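LysR family transcriptional regulator (Vibrio vulnificus, PDB 5B7H) is a LysR-type, OxyR-like regulator that probably binds DNA and controls transcription in response to hydrogen peroxide, represented here by its regulatory domain. Local coordinates at residues 75-80 with 195-200; 94-99 with 177-182. The protein carries 1 engineered substitution. One frame throughout, in Å; residues are numbered along the deposited sequence. Where two conformers were deposited one is given.

Interaction 1. Residues 75-80 with 195-200; sequences VEIDGM and GLVWRP. With SO4 (sulfate ion), chain D.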
loop_
_atom_site.group_PDB
_atom_site.type_symbol
_atom_site.label_atom_id
_atom_site.label_comp_id
_atom_site.label_asym_id
_atom_site.label_seq_id
_atom_site.Cartn_x
_atom_site.Cartn_y
_atom_site.Cartn_z
ATOM N N VAL A 75 13.855 11.676 11.698
ATOM C CA VAL A 75 13.686 10.497 12.552
ATOM C C VAL A 75 15.073 10.218 13.130
ATOM O O VAL A 75 16.067 10.771 12.681
ATOM C CB VAL A 75 13.117 9.270 11.823
ATOM C CG1 VAL A 75 11.677 9.530 11.360
ATOM C CG2 VAL A 75 13.945 8.907 10.588
ATOM N N GLU A 76 15.135 9.450 14.213
ATOM C CA GLU A 76 16.439 9.197 14.832
ATOM C C GLU A 76 17.270 8.302 13.911
ATOM O O GLU A 76 16.892 7.168 13.622
ATOM C CB GLU A 76 16.275 8.534 16.198
ATOM C CG GLU A 76 16.685 9.371 17.391
ATOM C CD GLU A 76 18.112 9.931 17.326
ATOM O OE1 GLU A 76 18.994 9.396 16.619
ATOM O OE2 GLU A 76 18.360 10.924 18.025
ATOM N N ILE A 77 18.396 8.830 13.447
ATOM C CA ILE A 77 19.338 8.170 12.532
ATOM C C ILE A 77 20.786 8.389 12.973
ATOM O O ILE A 77 21.687 8.552 12.135
ATOM C CB ILE A 77 19.139 8.597 11.059
ATOM C CG1 ILE A 77 19.214 10.104 10.937
ATOM C CG2 ILE A 77 17.820 8.052 10.492
ATOM C CD1 ILE A 77 19.119 10.568 9.451
ATOM N N ASP A 78 21.035 8.379 14.284
ATOM C CA ASP A 78 22.399 8.541 14.767
ATOM C C ASP A 78 23.334 7.576 14.050
ATOM O O ASP A 78 23.045 6.380 13.919
ATOM C CB ASP A 78 22.442 8.284 16.290
ATOM C CG ASP A 78 23.847 8.520 16.910
ATOM O OD1 ASP A 78 24.028 9.525 17.626
ATOM O OD2 ASP A 78 24.766 7.678 16.724
ATOM N N GLY A 79 24.487 8.090 13.667
ATOM C CA GLY A 79 25.546 7.285 13.099
ATOM C C GLY A 79 25.423 7.076 11.597
ATOM O O GLY A 79 26.377 6.576 10.982
ATOM N N MET A 80 24.282 7.391 10.994
ATOM C CA MET A 80 24.143 7.279 9.543
ATOM C C MET A 80 24.430 8.612 8.865
ATOM O O MET A 80 24.534 9.677 9.495
ATOM C CB MET A 80 22.729 6.836 9.149
ATOM C CG MET A 80 22.224 5.548 9.819
ATOM S SD MET A 80 23.250 4.084 9.247
ATOM C CE MET A 80 24.257 3.890 10.689
ATOM N N GLY A 195 14.398 12.378 2.642
ATOM C CA GLY A 195 15.836 12.290 2.511
ATOM C C GLY A 195 16.319 10.893 2.199
ATOM O O GLY A 195 15.581 9.924 2.308
ATOM N N LEU A 196 17.584 10.828 1.794
ATOM C CA LEU A 196 18.288 9.570 1.582
ATOM C C LEU A 196 19.199 9.341 2.786
ATOM O O LEU A 196 19.794 10.284 3.320
ATOM C CB LEU A 196 19.146 9.551 0.311
ATOM C CG LEU A 196 18.348 9.113 -0.941
ATOM C CD1 LEU A 196 17.206 10.142 -1.298
ATOM C CD2 LEU A 196 19.343 8.883 -2.130
ATOM N N VAL A 197 19.344 8.089 3.184
ATOM C CA VAL A 197 20.124 7.719 4.374
ATOM C C VAL A 197 20.973 6.503 4.040
ATOM O O VAL A 197 20.462 5.522 3.484
ATOM C CB VAL A 197 19.197 7.377 5.552
ATOM C CG1 VAL A 197 20.009 7.038 6.835
ATOM C CG2 VAL A 197 18.291 8.595 5.863
ATOM N N TRP A 198 22.248 6.508 4.456
ATOM C CA TRP A 198 23.159 5.406 4.120
ATOM C C TRP A 198 24.251 5.300 5.179
ATOM O O TRP A 198 24.354 6.138 6.068
ATOM C CB TRP A 198 23.791 5.534 2.736
ATOM C CG TRP A 198 24.656 6.749 2.515
ATOM C CD1 TRP A 198 26.020 6.824 2.677
ATOM C CD2 TRP A 198 24.228 8.026 2.004
ATOM N NE1 TRP A 198 26.482 8.098 2.285
ATOM C CE2 TRP A 198 25.385 8.839 1.884
ATOM C CE3 TRP A 198 22.980 8.564 1.665
ATOM C CZ2 TRP A 198 25.325 10.180 1.423
ATOM C CZ3 TRP A 198 22.929 9.910 1.191
ATOM C CH2 TRP A 198 24.110 10.683 1.071
ATOM N N ARG A 199 25.098 4.274 5.057
ATOM C CA ARG A 199 26.159 4.061 6.065
ATOM C C ARG A 199 27.377 4.894 5.725
ATOM O O ARG A 199 27.817 4.905 4.569
ATOM C CB ARG A 199 26.596 2.618 6.078
ATOM C CG ARG A 199 25.475 1.663 6.527
ATOM C CD ARG A 199 25.995 0.228 6.668
ATOM N NE ARG A 199 26.499 -0.318 5.418
ATOM C CZ ARG A 199 25.696 -0.772 4.444
ATOM N NH1 ARG A 199 24.360 -0.763 4.591
ATOM N NH2 ARG A 199 26.245 -1.208 3.313
ATOM N N PRO A 200 27.973 5.580 6.705
ATOM C CA PRO A 200 29.205 6.350 6.413
ATOM C C PRO A 200 30.327 5.508 5.854
ATOM O O PRO A 200 31.184 6.044 5.130
ATOM C CB PRO A 200 29.632 6.872 7.795
ATOM C CG PRO A 200 28.417 6.817 8.665
ATOM C CD PRO A 200 27.487 5.725 8.098
HETATM S S SO4 D . 29.413 -1.475 1.208
HETATM O O1 SO4 D . 30.305 -0.465 0.632
HETATM O O2 SO4 D . 29.181 -1.189 2.636
HETATM O O3 SO4 D . 29.965 -2.809 0.998
HETATM O O4 SO4 D . 28.173 -1.440 0.441
#
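Met80 crosses Val197 at about a right angle, and its CB lies 3.6 Å from Val197 CG1, the closest apolar approach of the contact. The same CB rests 3.6 Å from the carbonyl oxygen of Trp198, so the base of the methionine side chain spans two successive residues of the strand. Val197 splits its branches between two partners: with chi1 at -178° CG1 stands anti to the backbone N and takes Met80, while CG2 meets Ile77 CD1 tip to tip at 4.2 Å. Beyond the strand end, Pro200 brings CG to 3.1 Å from Gly79 O, with CD almost as near. These van der Waals contacts, some to carbonyl oxygens, join the two segments without a direct hydrogen bond.

Ile77 to Met80 form a type II beta turn, closed by Met80 N to Ile77 O at 3.1 Å; Gly79, with phi at 86°, takes the third position, a backbone conformation in which a CB would crowd Asp78 O. The turn belongs to the connection between strands 68-73 and 81-95 in the LysR substrate-binding domain, whose fold is that of periplasmic binding proteins. Strand 180-198 runs between those two strands, so the connection crosses over it, on the face that carries the Val197 side chain, to reach the start of 81-95. Leu61 of helix 54-62 adds apolar cover to both Met80 and Val197.

Arg199 turns its CB away from the turn. Its NH1 donates to the carbonyl oxygens of Leu61 and Leu66, which probably fixes the guanidinium, while NH2 holds O2 of a sulfate ion at 3.0 Å in a nearly straight bond, 170° at the hydrogen. The sulfate, probably from the crystallisation liquor, lies near the guanidinium plane and also accepts from Ser203 N.

Interaction 2. Residues 94-99 with 177-182; sequences ISRHQA and NQNLVV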
loop_
_atom_site.group_PDB
_atom_site.type_symbol
_atom_site.label_atom_id
_atom_site.label_comp_id
_atom_site.label_asym_id
_atom_site.label_seq_id
_atom_site.Cartn_x
_atom_site.Cartn_y
_atom_site.Cartn_z
ATOM N N ILE A 94 -11.330 15.558 3.600
ATOM C CA ILE A 94 -12.636 15.210 4.153
ATOM C C ILE A 94 -13.511 14.703 3.012
ATOM O O ILE A 94 -13.267 14.971 1.834
ATOM C CB ILE A 94 -13.339 16.410 4.833
ATOM C CG1 ILE A 94 -13.667 17.507 3.810
ATOM C CG2 ILE A 94 -12.478 16.951 5.933
ATOM C CD1 ILE A 94 -14.363 18.763 4.436
ATOM N N SER A 95 -14.535 13.943 3.354
ATOM C CA SER A 95 -15.455 13.557 2.295
ATOM C C SER A 95 -16.291 14.749 1.830
ATOM O O SER A 95 -16.639 15.651 2.602
ATOM C CB SER A 95 -16.361 12.429 2.762
ATOM O OG SER A 95 -17.250 12.917 3.738
ATOM N N ARG A 96 -16.615 14.745 0.527
ATOM C CA ARG A 96 -17.527 15.749 -0.017
ATOM C C ARG A 96 -18.814 15.823 0.797
ATOM O O ARG A 96 -19.364 16.919 1.005
ATOM C CB ARG A 96 -17.852 15.316 -1.446
ATOM C CG ARG A 96 -18.811 16.201 -2.195
ATOM C CD ARG A 96 -18.212 17.584 -2.353
ATOM N NE ARG A 96 -17.284 17.743 -3.483
ATOM C CZ ARG A 96 -16.963 18.952 -3.964
ATOM N NH1 ARG A 96 -17.488 20.040 -3.385
ATOM N NH2 ARG A 96 -16.139 19.085 -5.002
ATOM N N HIS A 97 -19.308 14.656 1.276
ATOM C CA HIS A 97 -20.598 14.591 1.982
ATOM C C HIS A 97 -20.521 15.196 3.366
ATOM O O HIS A 97 -21.565 15.471 3.976
ATOM C CB HIS A 97 -21.090 13.145 2.073
ATOM C CG HIS A 97 -21.299 12.510 0.732
ATOM N ND1 HIS A 97 -20.868 11.230 0.434
ATOM C CD2 HIS A 97 -21.862 12.993 -0.404
ATOM C CE1 HIS A 97 -21.172 10.948 -0.821
ATOM N NE2 HIS A 97 -21.775 12.001 -1.352
ATOM N N GLN A 98 -19.307 15.407 3.862
ATOM C CA GLN A 98 -19.035 15.913 5.203
ATOM C C GLN A 98 -18.503 17.327 5.149
ATOM O O GLN A 98 -18.192 17.897 6.200
ATOM C CB GLN A 98 -17.974 15.027 5.902
ATOM C CG GLN A 98 -18.557 13.811 6.624
ATOM C CD GLN A 98 -19.219 14.233 7.914
ATOM O OE1 GLN A 98 -18.911 15.304 8.431
ATOM N NE2 GLN A 98 -20.149 13.418 8.430
ATOM N N ALA A 99 -18.375 17.891 3.941
ATOM C CA ALA A 99 -17.788 19.212 3.759
ATOM C C ALA A 99 -18.616 20.316 4.406
ATOM O O ALA A 99 -18.091 21.415 4.615
ATOM C CB ALA A 99 -17.554 19.483 2.272
ATOM N N ASN A 177 -11.758 8.807 -7.342
ATOM C CA ASN A 177 -13.024 8.088 -7.241
ATOM C C ASN A 177 -13.505 7.877 -5.797
ATOM O O ASN A 177 -14.474 7.126 -5.579
ATOM C CB ASN A 177 -13.011 6.770 -8.051
ATOM C CG ASN A 177 -12.867 7.026 -9.488
ATOM O OD1 ASN A 177 -13.564 7.877 -10.003
ATOM N ND2 ASN A 177 -11.991 6.288 -10.167
ATOM N N GLN A 178 -12.952 8.603 -4.832
ATOM C CA GLN A 178 -13.410 8.475 -3.444
ATOM C C GLN A 178 -14.195 9.668 -2.960
ATOM O O GLN A 178 -14.567 9.708 -1.789
ATOM C CB GLN A 178 -12.219 8.206 -2.506
ATOM C CG GLN A 178 -11.450 6.952 -2.968
ATOM C CD GLN A 178 -10.700 6.316 -1.824
ATOM O OE1 GLN A 178 -11.326 5.769 -0.932
ATOM N NE2 GLN A 178 -9.358 6.412 -1.833
ATOM N N ASN A 179 -14.459 10.639 -3.842
ATOM C CA ASN A 179 -15.319 11.800 -3.564
ATOM C C ASN A 179 -14.843 12.610 -2.350
ATOM O O ASN A 179 -15.651 12.989 -1.500
ATOM C CB ASN A 179 -16.785 11.358 -3.427
ATOM C CG ASN A 179 -17.744 12.444 -3.785
ATOM O OD1 ASN A 179 -17.333 13.490 -4.274
ATOM N ND2 ASN A 179 -19.019 12.231 -3.527
ATOM N N LEU A 180 -13.536 12.923 -2.297
ATOM C CA LEU A 180 -12.908 13.650 -1.200
ATOM C C LEU A 180 -12.605 15.082 -1.621
ATOM O O LEU A 180 -12.566 15.427 -2.816
ATOM C CB LEU A 180 -11.594 12.983 -0.782
ATOM C CG LEU A 180 -11.842 11.535 -0.322
ATOM C CD1 LEU A 180 -10.538 10.802 -0.217
ATOM C CD2 LEU A 180 -12.558 11.560 1.002
ATOM N N VAL A 181 -12.456 15.937 -0.611
ATOM C CA VAL A 181 -12.101 17.347 -0.783
ATOM C C VAL A 181 -10.770 17.565 -0.093
ATOM O O VAL A 181 -10.582 17.122 1.047
ATOM C CB VAL A 181 -13.167 18.265 -0.165
ATOM C CG1 VAL A 181 -12.722 19.720 -0.305
ATOM C CG2 VAL A 181 -14.505 18.047 -0.910
ATOM N N VAL A 182 -9.852 18.247 -0.774
ATOM C CA VAL A 182 -8.523 18.548 -0.258
ATOM C C VAL A 182 -8.531 19.960 0.314
ATOM O O VAL A 182 -8.929 20.917 -0.366
ATOM C CB VAL A 182 -7.480 18.419 -1.379
ATOM C CG1 VAL A 182 -6.111 18.828 -0.879
ATOM C CG2 VAL A 182 -7.466 16.976 -1.863
HETATM O O HOH W 1 -15.481 15.610 -4.573
#
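Ile94 and Val181 exchange two backbone hydrogen bonds, Ile94 N to Val181 O at 3.1 Å and Val181 N to Ile94 O at 2.8 Å, which define a hydrogen-bonded antiparallel pair. Both side chains lie side by side on the same face of the sheet. Leu180 CA adds a CH contact to Ile94 O, and the next pair, Ser95 with Leu180, is non-hydrogen-bonded. Arg96 N then donates to Asn179 O at 2.8 Å, with 167° at the hydrogen, carrying the pairing past the strand ends.

The bonds join strands 81-95 and 180-198, neighbours in the mixed sheet of this LysR regulatory domain, where the first strand gives way to a 3-10 turn at 96-98. Within that turn Gln98 N is satisfied by Ser95 O and Ala99 N by Arg96 O.

A water accepts from Arg96 NE at 3.0 Å, in the guanidinium plane, and donates to Asn179 OD1 at 2.8 Å; its link to Leu180 O is weak. The arginine chain is bent at its second and third torsions, and one guanidinium face meets Val181 CG2, 3.8 Å above the plane and offset toward the rim of the group. Asn179 ND2 approaches the His97 ring obliquely, 3.5 Å from NE2, with amide and ring planes 89° apart. Asn179 also packs on Gln36 of the second subunit.

How the interactions relate
Interactions 1 and 2 sit on opposite sides of the chain's centre, their own centres 38 Å apart and their nearest atoms about 22 Å apart, so they do not touch. Strand 180-198, interrupted by a bulge or short loop, connects them: interaction 2 uses its start, interaction 1 its end. Its sheet neighbour, strand 81-95, begins just after 75-80 and ends within 94-99. Along the chain the order is 75-80, 94-99, 177-182, 195-200, which nests interaction 2 inside the loop closed by interaction 1. In LysR regulatory domains two such long strands typically link two alpha/beta subdomains, so the contacts probably belong to different ones; interaction 2 alone reaches the second subunit.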